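Local coordinates for ATP-dependent DNA helicase uvsW (Enterobacteria phage T4, PDB 1RIF), which couples ATP hydrolysis to 3'-5' unwinding of duplex DNA and drives branch migration of Holliday junctions in recombination-dependent repair and the reorganisation of stalled replication forks, at residues Q145-R150 against Y180-H185; A186-I191 against A205-G210; I160-P165 against M228-E233; D97-K102 against A149-E154. The protein carries 1 engineered substitution. All coordinates share one frame; numbering follows the deposited sequence.

Contact 1: residues Q145-R150 against Y180-H185; sequences QALLAR and YRLFSH
Ala146 and Leu182 form the apolar centre of this contact, in which helix 141-155 is covered by the loop that leaves helix 167-180. The two branches of Leu182 divide the work. With CG anti to its carbonyl carbon (chi1 -65°), CD1 lies 3.7 Å from Ala146 CB and also meets Leu147 CD2, while CD2 rests 3.9 Å from Arg150 CG. Tyr180, two residues before Leu182, also meets the Ala146 methyl, CD1 to CB 3.8 Å; its hydroxyl turns to Ser142 OG.

Phe183 brings the rim of its ring to the helix backbone. CZ sits 3.4 Å from Arg150 N and CE1 lies 3.6 Å from Ala146 O, two atoms already joined by a helical hydrogen bond, and Ala149 CB packs on CZ at 3.6 Å.

The polar part is a single acceptor. Leu182 O takes a hydrogen bond of 3.3 Å from Arg150 NH2, bent to 143° at the hydrogen, and a weak one from Arg150 NE, so two nitrogens along one edge of the guanidinium share it. Arg150 NH1 instead forms a salt bridge with Glu154.

Helix 141-155 begins in the predicted ATP-binding loop, and its packing beside helix 167-180 on one face of a parallel sheet is the layered arrangement of the RecA-like motor domain of superfamily 2 helicases.

Contact 2: residues A186-I191 against A205-G210; sequences AMIKKI and APVVVG
Ile188 lies alongside Val207, its CG1 3.9 Å from Val207 CB, and overlaps the next valine but one as well. Because CG1 stands anti to the carbonyl carbon (chi1 -55°), the CG2 branch is left to meet Val209 CG2 at 4.0 Å, and all three side chains point to the same face of the sheet. Val208 points to the other face, where its CG1 meets Ile191 CG2 at 3.9 Å, while Ile191 CG1 passes over the CA of Gly210. Near the start of the pair, Ala205 CB sits 3.4 Å from Met187 O, and the Pro206 ring leans on Met187 CB.

The backbones run parallel, and four hydrogen bonds zip them together. Val207 N gives to Met187 O and Lys189 N to Val207 O; then Val209 N gives to Lys189 O at 2.9 Å and Ile191 N to Val209 O at 3.0 Å. Lys189 thus uses both its N and its O on the same neighbour, while its extended side chain leads away to Asn203.

Strand 188-190 is the outermost strand at this end of the seven-stranded parallel sheet of the RecA-like domain. Strand 207-210 separates it from strand 159-163, helix 167-180 covers the Ile188 face through Ala174 and Phe177, and Leu153 of helix 141-155 packs on Met187 and Pro206.

Contact 3: residues I160-P165 against M228-E233; sequences ILIIVP and MMMNDE
Ile160 to Ile163 pair in register with Met228 to Asn231 as neighbouring parallel strands in the sheet of the RecA-like domain, and the second strand runs directly into the DEAH box predicted to begin at Asp232. The backbone ladder comes first. Leu161 N donates to Met228 O at 2.9 Å and Leu161 O accepts from Met230 N at 2.8 Å; one step on, Ile163 N gives to Met230 O. Leu161 and Ile163 each spend both backbone polar groups on the neighbouring strand, and the last bond, Asp232 N to Ile163 O at 3.1 Å, brings the ladder to the first acidic residue of the motif.

Side chains fill both faces. On one, Met230 lies beside Ile160 and bends at its end so that CE rests 3.5 Å from Ile160 CG2, a methyl group that also meets Met228 CG at 4.1 Å. On the other, Leu161 CD1 runs next to Met229 CG at 3.9 Å. Met229 has CG anti to its backbone N (chi1 178°) and then folds, which brings SD to 4.3 Å from Ile163 CD1. Beyond the paired residues, Pro165 CD touches Asp232 O at 3.5 Å.

Further out, Tyr152 of helix 141-155 packs on Ile160 and Met228, and Phe254 and Phe256 of strand 254-258 pack against Met228. The acidic pair faces the predicted ATP-binding loop. Arg141 there, at the position of the Walker A lysine, is probably the engineered residue; in this variant its NH1 makes salt bridges to both Asp232 OD1 and Glu233 OE1.

Contact 4: residues D97-K102 against A149-E154; sequences DEWLSK and ARYYLE
A salt-bridge network of Lys102, Arg150 and Glu154, joined by the indole of Trp99, ties residues 97-102 to helix 141-155. Glu154 OE1 accepts twice across the contact. Trp99 NE1 reaches it at 2.8 Å in a fairly straight bond (161° at the hydrogen); OE1 lies in the plane of the indole, while the N-H comes from above the carboxylate plane. Lys102 NZ arrives at 3.2 Å from Glu154 OE1 on the syn side, closer to the carboxylate plane. The lysine does so from a bent chain, its CG in the crowded position between backbone N and carbonyl carbon. Arg150 completes the network at OE2, though at a modelled distance too short to be trusted. Lys102 and the indole N-H on one oxygen would probably favour the ionised carboxylate.

The segments meet at 98° with axes 12.2 Å apart, a gap spanned here by Trp99, Lys102 and Glu154. Here helix 93-101 packs across helix 141-155, which follows the predicted ATP-binding loop of the RecA-like fold.

Trp99, with CG anti to its backbone N (chi1 175°), brings the CZ2-CH2 rim of its six-membered ring to the helix: CZ2 lies 3.6 Å from Tyr151 CA, and CH2 lies 3.8 Å from Tyr151 CB. The Tyr151 ring turns its edge to the indole face in a T-shaped pair, with centroids 5.6 Å apart and CD1 over the middle of the indole. Tyr151 OH is hydrogen-bonded to Glu89.

Overall arrangement
This chain is the N-terminal part of the helicase, with the first of its motor domains. Contacts 1 to 3 lie in that RecA-like domain, on helix 141-155 or in the parallel sheet it covers; contact 4 adds helix 93-101. Contacts 1 and 4 share Ala149 and Arg150, their centres about 10 Å apart. Contacts 2 and 3 are alternate strand pairs, their centres about 11 Å apart, joined by the pairing of 207-210 with 159-163; along the chain contact 2 falls between the strands of contact 3. Phe183 of contact 1 packs on Val207 and Ile188, while Tyr152 and Ala149 meet Met228 and Met230. Helix 141-155 and four strands of the sheet are thus packed together.

Contact 1: residues Q145-R150 against Y180-H185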
# COMPACT_ATOMS: atom_id res chain seq x y z
N GLN A 145 8.33 8.63 -4.60
CA GLN A 145 6.88 8.66 -4.68
C GLN A 145 6.40 9.37 -5.96
O GLN A 145 5.45 8.94 -6.61
CB GLN A 145 6.32 9.34 -3.43
CG GLN A 145 6.37 8.44 -2.20
CD GLN A 145 6.02 9.17 -0.92
OE1 GLN A 145 6.83 9.93 -0.40
NE2 GLN A 145 4.82 8.95 -0.41
N ALA A 146 7.08 10.46 -6.33
CA ALA A 146 6.74 11.21 -7.55
C ALA A 146 6.95 10.35 -8.79
O ALA A 146 6.13 10.36 -9.70
CB ALA A 146 7.59 12.48 -7.65
N LEU A 147 8.05 9.60 -8.83
CA LEU A 147 8.33 8.75 -9.98
C LEU A 147 7.32 7.62 -10.10
O LEU A 147 6.87 7.29 -11.20
CB LEU A 147 9.76 8.19 -9.88
CG LEU A 147 10.81 9.28 -10.12
CD1 LEU A 147 12.21 8.73 -9.95
CD2 LEU A 147 10.62 9.81 -11.53
N LEU A 148 6.95 7.03 -8.97
CA LEU A 148 5.97 5.96 -8.93
C LEU A 148 4.61 6.48 -9.43
O LEU A 148 3.95 5.80 -10.23
CB LEU A 148 5.83 5.44 -7.49
CG LEU A 148 6.96 4.52 -7.03
CD1 LEU A 148 6.89 4.40 -5.52
CD2 LEU A 148 6.84 3.16 -7.69
N ALA A 149 4.19 7.66 -8.99
CA ALA A 149 2.92 8.25 -9.43
C ALA A 149 2.96 8.64 -10.92
O ALA A 149 1.99 8.43 -11.64
CB ALA A 149 2.57 9.46 -8.56
N ARG A 150 4.08 9.21 -11.37
CA ARG A 150 4.29 9.59 -12.77
C ARG A 150 4.10 8.36 -13.67
O ARG A 150 3.39 8.40 -14.67
CB ARG A 150 5.72 10.08 -12.99
CG ARG A 150 5.91 11.24 -13.96
CD ARG A 150 5.09 11.16 -15.24
NE ARG A 150 4.48 12.47 -15.46
CZ ARG A 150 4.27 13.04 -16.64
NH1 ARG A 150 4.61 12.42 -17.76
NH2 ARG A 150 3.73 14.25 -16.69
N TYR A 180 9.53 19.27 -8.91
CA TYR A 180 10.22 18.30 -9.77
C TYR A 180 9.82 18.53 -11.23
O TYR A 180 10.59 18.25 -12.16
CB TYR A 180 9.84 16.87 -9.38
CG TYR A 180 10.37 16.44 -8.04
CD1 TYR A 180 9.55 15.75 -7.14
CD2 TYR A 180 11.70 16.69 -7.67
CE1 TYR A 180 10.04 15.34 -5.91
CE2 TYR A 180 12.19 16.27 -6.45
CZ TYR A 180 11.35 15.60 -5.57
OH TYR A 180 11.82 15.18 -4.36
N ARG A 181 8.60 19.02 -11.38
CA ARG A 181 7.97 19.31 -12.67
C ARG A 181 7.41 18.06 -13.32
O ARG A 181 7.24 18.01 -14.54
CB ARG A 181 8.95 20.01 -13.61
CG ARG A 181 9.45 21.33 -13.06
CD ARG A 181 10.15 22.14 -14.12
NE ARG A 181 10.98 23.18 -13.52
CZ ARG A 181 11.61 24.11 -14.22
NH1 ARG A 181 11.49 24.14 -15.54
NH2 ARG A 181 12.36 25.02 -13.60
N LEU A 182 7.12 17.06 -12.50
CA LEU A 182 6.53 15.82 -12.99
C LEU A 182 5.00 15.97 -12.95
O LEU A 182 4.27 15.23 -13.62
CB LEU A 182 6.97 14.63 -12.12
CG LEU A 182 8.46 14.30 -12.17
CD1 LEU A 182 8.80 13.26 -11.11
CD2 LEU A 182 8.83 13.80 -13.56
N PHE A 183 4.53 16.95 -12.19
CA PHE A 183 3.11 17.24 -12.04
C PHE A 183 2.88 18.75 -11.93
O PHE A 183 3.80 19.50 -11.62
CB PHE A 183 2.53 16.59 -10.77
CG PHE A 183 2.58 15.09 -10.76
CD1 PHE A 183 3.75 14.42 -10.42
CD2 PHE A 183 1.45 14.35 -11.12
CE1 PHE A 183 3.80 13.03 -10.43
CE2 PHE A 183 1.49 12.95 -11.14
CZ PHE A 183 2.68 12.29 -10.79
N SER A 184 1.64 19.17 -12.17
CA SER A 184 1.24 20.57 -12.04
C SER A 184 0.21 20.57 -10.89
O SER A 184 -0.35 19.52 -10.57
CB SER A 184 0.59 21.07 -13.32
OG SER A 184 -0.64 20.42 -13.56
N HIS A 185 -0.03 21.73 -10.27
CA HIS A 185 -0.99 21.77 -9.17
C HIS A 185 -2.42 21.39 -9.52
O HIS A 185 -3.11 20.76 -8.70
CB HIS A 185 -0.98 23.15 -8.49
CG HIS A 185 0.04 23.26 -7.41
ND1 HIS A 185 1.18 24.02 -7.53
CD2 HIS A 185 0.13 22.64 -6.20
CE1 HIS A 185 1.93 23.87 -6.45
NE2 HIS A 185 1.32 23.03 -5.63

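Contact 2: residues A186-I191 against A205-G210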
# COMPACT_ATOMS: atom_id res chain seq x y z
N ALA A 186 -2.86 21.74 -10.72
CA ALA A 186 -4.21 21.41 -11.14
C ALA A 186 -4.40 19.89 -11.15
O ALA A 186 -5.53 19.39 -11.14
CB ALA A 186 -4.48 21.98 -12.53
N MET A 187 -3.29 19.16 -11.15
CA MET A 187 -3.30 17.69 -11.16
C MET A 187 -3.27 17.06 -9.75
O MET A 187 -3.40 15.84 -9.60
CB MET A 187 -2.08 17.18 -11.93
CG MET A 187 -1.95 17.68 -13.37
SD MET A 187 -0.34 17.21 -14.07
CE MET A 187 -0.56 15.45 -14.35
N ILE A 188 -3.11 17.88 -8.72
CA ILE A 188 -3.02 17.36 -7.36
C ILE A 188 -4.03 17.99 -6.40
O ILE A 188 -3.97 19.19 -6.11
CB ILE A 188 -1.60 17.57 -6.82
CG1 ILE A 188 -0.59 16.92 -7.77
CG2 ILE A 188 -1.48 16.99 -5.41
CD1 ILE A 188 0.85 17.30 -7.50
N LYS A 189 -4.96 17.17 -5.93
CA LYS A 189 -5.99 17.63 -5.00
C LYS A 189 -5.60 17.29 -3.56
O LYS A 189 -5.34 16.13 -3.24
CB LYS A 189 -7.33 16.95 -5.31
CG LYS A 189 -8.44 17.33 -4.35
CD LYS A 189 -9.66 16.44 -4.51
CE LYS A 189 -10.76 16.87 -3.53
NZ LYS A 189 -11.81 15.82 -3.33
N LYS A 190 -5.54 18.29 -2.70
CA LYS A 190 -5.20 18.03 -1.31
C LYS A 190 -6.51 17.98 -0.54
O LYS A 190 -7.34 18.88 -0.66
CB LYS A 190 -4.30 19.14 -0.76
CG LYS A 190 -2.98 19.30 -1.50
CD LYS A 190 -2.04 20.26 -0.80
CE LYS A 190 -2.60 21.67 -0.75
NZ LYS A 190 -2.77 22.27 -2.11
N ILE A 191 -6.74 16.91 0.21
CA ILE A 191 -7.98 16.81 0.97
C ILE A 191 -7.71 16.99 2.46
O ILE A 191 -6.58 16.83 2.91
CB ILE A 191 -8.69 15.45 0.76
CG1 ILE A 191 -7.79 14.30 1.22
CG2 ILE A 191 -9.05 15.29 -0.70
CD1 ILE A 191 -8.46 12.94 1.16
N ALA A 205 -8.62 15.74 -10.62
CA ALA A 205 -7.18 15.58 -10.40
C ALA A 205 -6.83 14.12 -10.16
O ALA A 205 -7.43 13.46 -9.31
CB ALA A 205 -6.74 16.42 -9.21
N PRO A 206 -5.85 13.59 -10.92
CA PRO A 206 -5.40 12.20 -10.79
C PRO A 206 -4.71 11.88 -9.46
O PRO A 206 -4.75 10.75 -8.99
CB PRO A 206 -4.47 12.03 -11.99
CG PRO A 206 -3.91 13.41 -12.18
CD PRO A 206 -5.16 14.26 -12.04
N VAL A 207 -4.07 12.88 -8.85
CA VAL A 207 -3.39 12.67 -7.57
C VAL A 207 -4.16 13.29 -6.41
O VAL A 207 -4.52 14.47 -6.45
CB VAL A 207 -1.96 13.26 -7.56
CG1 VAL A 207 -1.28 12.93 -6.24
CG2 VAL A 207 -1.14 12.73 -8.73
N VAL A 208 -4.39 12.47 -5.38
CA VAL A 208 -5.09 12.91 -4.17
C VAL A 208 -4.16 12.71 -2.96
O VAL A 208 -3.64 11.63 -2.74
CB VAL A 208 -6.39 12.11 -3.95
CG1 VAL A 208 -7.10 12.60 -2.70
CG2 VAL A 208 -7.32 12.27 -5.16
N VAL A 209 -3.95 13.77 -2.19
CA VAL A 209 -3.06 13.70 -1.04
C VAL A 209 -3.74 14.07 0.27
O VAL A 209 -4.38 15.12 0.38
CB VAL A 209 -1.84 14.62 -1.24
CG1 VAL A 209 -0.89 14.48 -0.05
CG2 VAL A 209 -1.13 14.27 -2.56
N GLY A 210 -3.57 13.22 1.27
CA GLY A 210 -4.16 13.48 2.57
C GLY A 210 -3.52 12.71 3.71
O GLY A 210 -2.53 12.00 3.53

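Contact 3: residues I160-P165 against M228-E233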
# COMPACT_ATOMS: atom_id res chain seq x y z
N ILE A 160 -4.33 8.26 -8.07
CA ILE A 160 -3.27 7.92 -7.13
C ILE A 160 -3.57 8.57 -5.77
O ILE A 160 -3.83 9.78 -5.70
CB ILE A 160 -1.87 8.41 -7.62
CG1 ILE A 160 -1.59 7.89 -9.04
CG2 ILE A 160 -0.79 7.91 -6.68
CD1 ILE A 160 -1.55 9.00 -10.09
N LEU A 161 -3.57 7.75 -4.71
CA LEU A 161 -3.83 8.23 -3.35
C LEU A 161 -2.51 8.20 -2.61
O LEU A 161 -1.85 7.15 -2.55
CB LEU A 161 -4.81 7.32 -2.61
CG LEU A 161 -5.65 7.84 -1.43
CD1 LEU A 161 -5.79 6.72 -0.41
CD2 LEU A 161 -5.04 9.05 -0.77
N ILE A 162 -2.12 9.33 -2.04
CA ILE A 162 -0.88 9.42 -1.28
C ILE A 162 -1.27 9.86 0.13
O ILE A 162 -1.88 10.90 0.30
CB ILE A 162 0.07 10.44 -1.92
CG1 ILE A 162 0.26 10.10 -3.40
CG2 ILE A 162 1.43 10.42 -1.20
CD1 ILE A 162 1.09 11.10 -4.14
N ILE A 163 -0.91 9.04 1.12
CA ILE A 163 -1.23 9.33 2.52
C ILE A 163 0.02 9.81 3.25
O ILE A 163 1.04 9.14 3.25
CB ILE A 163 -1.81 8.06 3.23
CG1 ILE A 163 -3.02 7.53 2.45
CG2 ILE A 163 -2.22 8.38 4.68
CD1 ILE A 163 -3.66 6.25 3.02
N VAL A 164 -0.05 10.98 3.88
CA VAL A 164 1.10 11.51 4.61
C VAL A 164 0.73 11.68 6.08
O VAL A 164 -0.45 11.75 6.42
CB VAL A 164 1.59 12.87 4.01
CG1 VAL A 164 2.06 12.67 2.57
CG2 VAL A 164 0.51 13.94 4.10
N PRO A 165 1.74 11.73 6.97
CA PRO A 165 1.46 11.88 8.40
C PRO A 165 0.77 13.15 8.90
O PRO A 165 0.05 13.09 9.90
CB PRO A 165 2.84 11.65 9.04
CG PRO A 165 3.80 12.01 7.97
CD PRO A 165 3.17 11.47 6.72
N MET A 228 -3.39 3.27 -7.60
CA MET A 228 -2.14 3.25 -6.86
C MET A 228 -2.32 4.04 -5.57
O MET A 228 -3.01 5.04 -5.54
CB MET A 228 -1.01 3.88 -7.68
CG MET A 228 0.32 3.95 -6.95
SD MET A 228 1.64 4.76 -7.91
CE MET A 228 2.13 3.42 -9.01
N MET A 229 -1.69 3.56 -4.50
CA MET A 229 -1.76 4.21 -3.19
C MET A 229 -0.40 4.09 -2.51
O MET A 229 0.25 3.04 -2.57
CB MET A 229 -2.86 3.55 -2.32
CG MET A 229 -3.01 4.09 -0.90
SD MET A 229 -1.83 3.41 0.33
CE MET A 229 -2.45 1.75 0.54
N MET A 230 0.01 5.18 -1.87
CA MET A 230 1.27 5.24 -1.15
C MET A 230 1.07 5.86 0.22
O MET A 230 0.27 6.79 0.39
CB MET A 230 2.28 6.11 -1.91
CG MET A 230 2.68 5.63 -3.28
SD MET A 230 3.48 6.99 -4.16
CE MET A 230 2.45 7.12 -5.60
N ASN A 231 1.81 5.35 1.20
CA ASN A 231 1.76 5.89 2.56
C ASN A 231 3.19 6.09 3.04
O ASN A 231 3.91 5.13 3.32
CB ASN A 231 1.00 4.93 3.49
CG ASN A 231 0.95 5.43 4.94
OD1 ASN A 231 1.04 6.63 5.21
ND2 ASN A 231 0.79 4.50 5.87
N ASP A 232 3.62 7.35 3.10
CA ASP A 232 4.96 7.68 3.56
C ASP A 232 4.92 7.63 5.09
O ASP A 232 4.06 8.25 5.70
CB ASP A 232 5.35 9.08 3.07
CG ASP A 232 6.81 9.41 3.32
OD1 ASP A 232 7.69 8.59 2.96
OD2 ASP A 232 7.10 10.48 3.88
N GLU A 233 5.85 6.88 5.69
CA GLU A 233 5.93 6.67 7.14
C GLU A 233 4.80 5.73 7.52
O GLU A 233 4.05 5.97 8.46
CB GLU A 233 5.77 7.99 7.91
CG GLU A 233 6.84 9.00 7.65
CD GLU A 233 8.20 8.54 8.14
OE1 GLU A 233 8.68 7.48 7.68
OE2 GLU A 233 8.79 9.24 8.98

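Contact 4: residues D97-K102 against A149-E154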
# COMPACT_ATOMS: atom_id res chain seq x y z
N ASP A 97 14.86 2.21 -17.56
CA ASP A 97 15.90 3.22 -17.66
C ASP A 97 15.63 4.15 -18.84
O ASP A 97 15.88 5.35 -18.74
CB ASP A 97 17.28 2.57 -17.77
CG ASP A 97 17.68 1.85 -16.50
OD1 ASP A 97 17.38 2.35 -15.39
OD2 ASP A 97 18.32 0.78 -16.61
N GLU A 98 15.11 3.59 -19.93
CA GLU A 98 14.76 4.39 -21.10
C GLU A 98 13.69 5.41 -20.69
O GLU A 98 13.78 6.59 -21.03
CB GLU A 98 14.20 3.49 -22.21
CG GLU A 98 15.08 3.38 -23.44
CD GLU A 98 14.91 2.04 -24.15
OE1 GLU A 98 13.76 1.70 -24.55
OE2 GLU A 98 15.92 1.31 -24.31
N TRP A 99 12.68 4.93 -19.97
CA TRP A 99 11.60 5.79 -19.49
C TRP A 99 12.16 6.91 -18.61
O TRP A 99 11.77 8.07 -18.75
CB TRP A 99 10.59 4.97 -18.71
CG TRP A 99 9.50 5.78 -18.07
CD1 TRP A 99 8.44 6.37 -18.69
CD2 TRP A 99 9.38 6.10 -16.67
NE1 TRP A 99 7.66 7.04 -17.77
CE2 TRP A 99 8.22 6.89 -16.52
CE3 TRP A 99 10.15 5.79 -15.54
CZ2 TRP A 99 7.80 7.37 -15.28
CZ3 TRP A 99 9.73 6.28 -14.30
CH2 TRP A 99 8.56 7.06 -14.18
N LEU A 100 13.07 6.56 -17.71
CA LEU A 100 13.67 7.54 -16.80
C LEU A 100 14.48 8.61 -17.52
O LEU A 100 14.52 9.76 -17.08
CB LEU A 100 14.60 6.85 -15.80
CG LEU A 100 14.02 6.16 -14.56
CD1 LEU A 100 15.16 5.52 -13.79
CD2 LEU A 100 13.28 7.18 -13.68
N SER A 101 15.12 8.24 -18.62
CA SER A 101 15.95 9.19 -19.35
C SER A 101 15.15 10.23 -20.14
O SER A 101 15.73 11.21 -20.60
CB SER A 101 16.92 8.46 -20.28
OG SER A 101 16.22 7.73 -21.27
N LYS A 102 13.85 10.03 -20.28
CA LYS A 102 13.03 11.00 -21.02
C LYS A 102 12.44 12.05 -20.08
O LYS A 102 11.87 13.05 -20.51
CB LYS A 102 11.91 10.28 -21.78
CG LYS A 102 10.75 9.77 -20.93
CD LYS A 102 9.60 10.76 -20.92
CE LYS A 102 8.41 10.24 -20.12
NZ LYS A 102 7.78 9.06 -20.76
N ALA A 149 4.19 7.66 -8.99
CA ALA A 149 2.92 8.25 -9.43
C ALA A 149 2.96 8.64 -10.92
O ALA A 149 1.99 8.43 -11.64
CB ALA A 149 2.57 9.46 -8.56
N ARG A 150 4.08 9.21 -11.37
CA ARG A 150 4.29 9.59 -12.77
C ARG A 150 4.10 8.36 -13.67
O ARG A 150 3.39 8.40 -14.67
CB ARG A 150 5.72 10.08 -12.99
CG ARG A 150 5.91 11.24 -13.96
CD ARG A 150 5.09 11.16 -15.24
NE ARG A 150 4.48 12.47 -15.46
CZ ARG A 150 4.27 13.04 -16.64
NH1 ARG A 150 4.61 12.42 -17.76
NH2 ARG A 150 3.73 14.25 -16.69
N TYR A 151 4.79 7.28 -13.31
CA TYR A 151 4.71 6.05 -14.07
C TYR A 151 3.27 5.59 -14.20
O TYR A 151 2.81 5.30 -15.29
CB TYR A 151 5.51 4.94 -13.39
CG TYR A 151 5.40 3.62 -14.12
CD1 TYR A 151 6.28 3.29 -15.14
CD2 TYR A 151 4.35 2.73 -13.84
CE1 TYR A 151 6.13 2.12 -15.88
CE2 TYR A 151 4.19 1.56 -14.57
CZ TYR A 151 5.08 1.26 -15.59
OH TYR A 151 4.93 0.10 -16.32
N TYR A 152 2.57 5.52 -13.07
CA TYR A 152 1.17 5.09 -13.08
C TYR A 152 0.31 6.02 -13.93
O TYR A 152 -0.50 5.58 -14.75
CB TYR A 152 0.61 5.07 -11.66
CG TYR A 152 -0.81 4.57 -11.62
CD1 TYR A 152 -1.08 3.20 -11.56
CD2 TYR A 152 -1.87 5.46 -11.75
CE1 TYR A 152 -2.39 2.73 -11.66
CE2 TYR A 152 -3.17 5.00 -11.84
CZ TYR A 152 -3.43 3.64 -11.80
OH TYR A 152 -4.73 3.20 -11.96
N LEU A 153 0.50 7.32 -13.73
CA LEU A 153 -0.24 8.35 -14.45
C LEU A 153 -0.16 8.11 -15.96
O LEU A 153 -1.17 8.15 -16.67
CB LEU A 153 0.32 9.73 -14.07
CG LEU A 153 -0.38 11.08 -14.26
CD1 LEU A 153 0.03 11.69 -15.56
CD2 LEU A 153 -1.89 10.94 -14.14
N GLU A 154 1.04 7.84 -16.45
CA GLU A 154 1.24 7.62 -17.88
C GLU A 154 0.72 6.29 -18.42
O GLU A 154 0.37 6.20 -19.60
CB GLU A 154 2.73 7.72 -18.21
CG GLU A 154 3.38 9.02 -17.81
CD GLU A 154 4.78 9.15 -18.37
OE1 GLU A 154 5.32 8.14 -18.85
OE2 GLU A 154 5.34 10.27 -18.31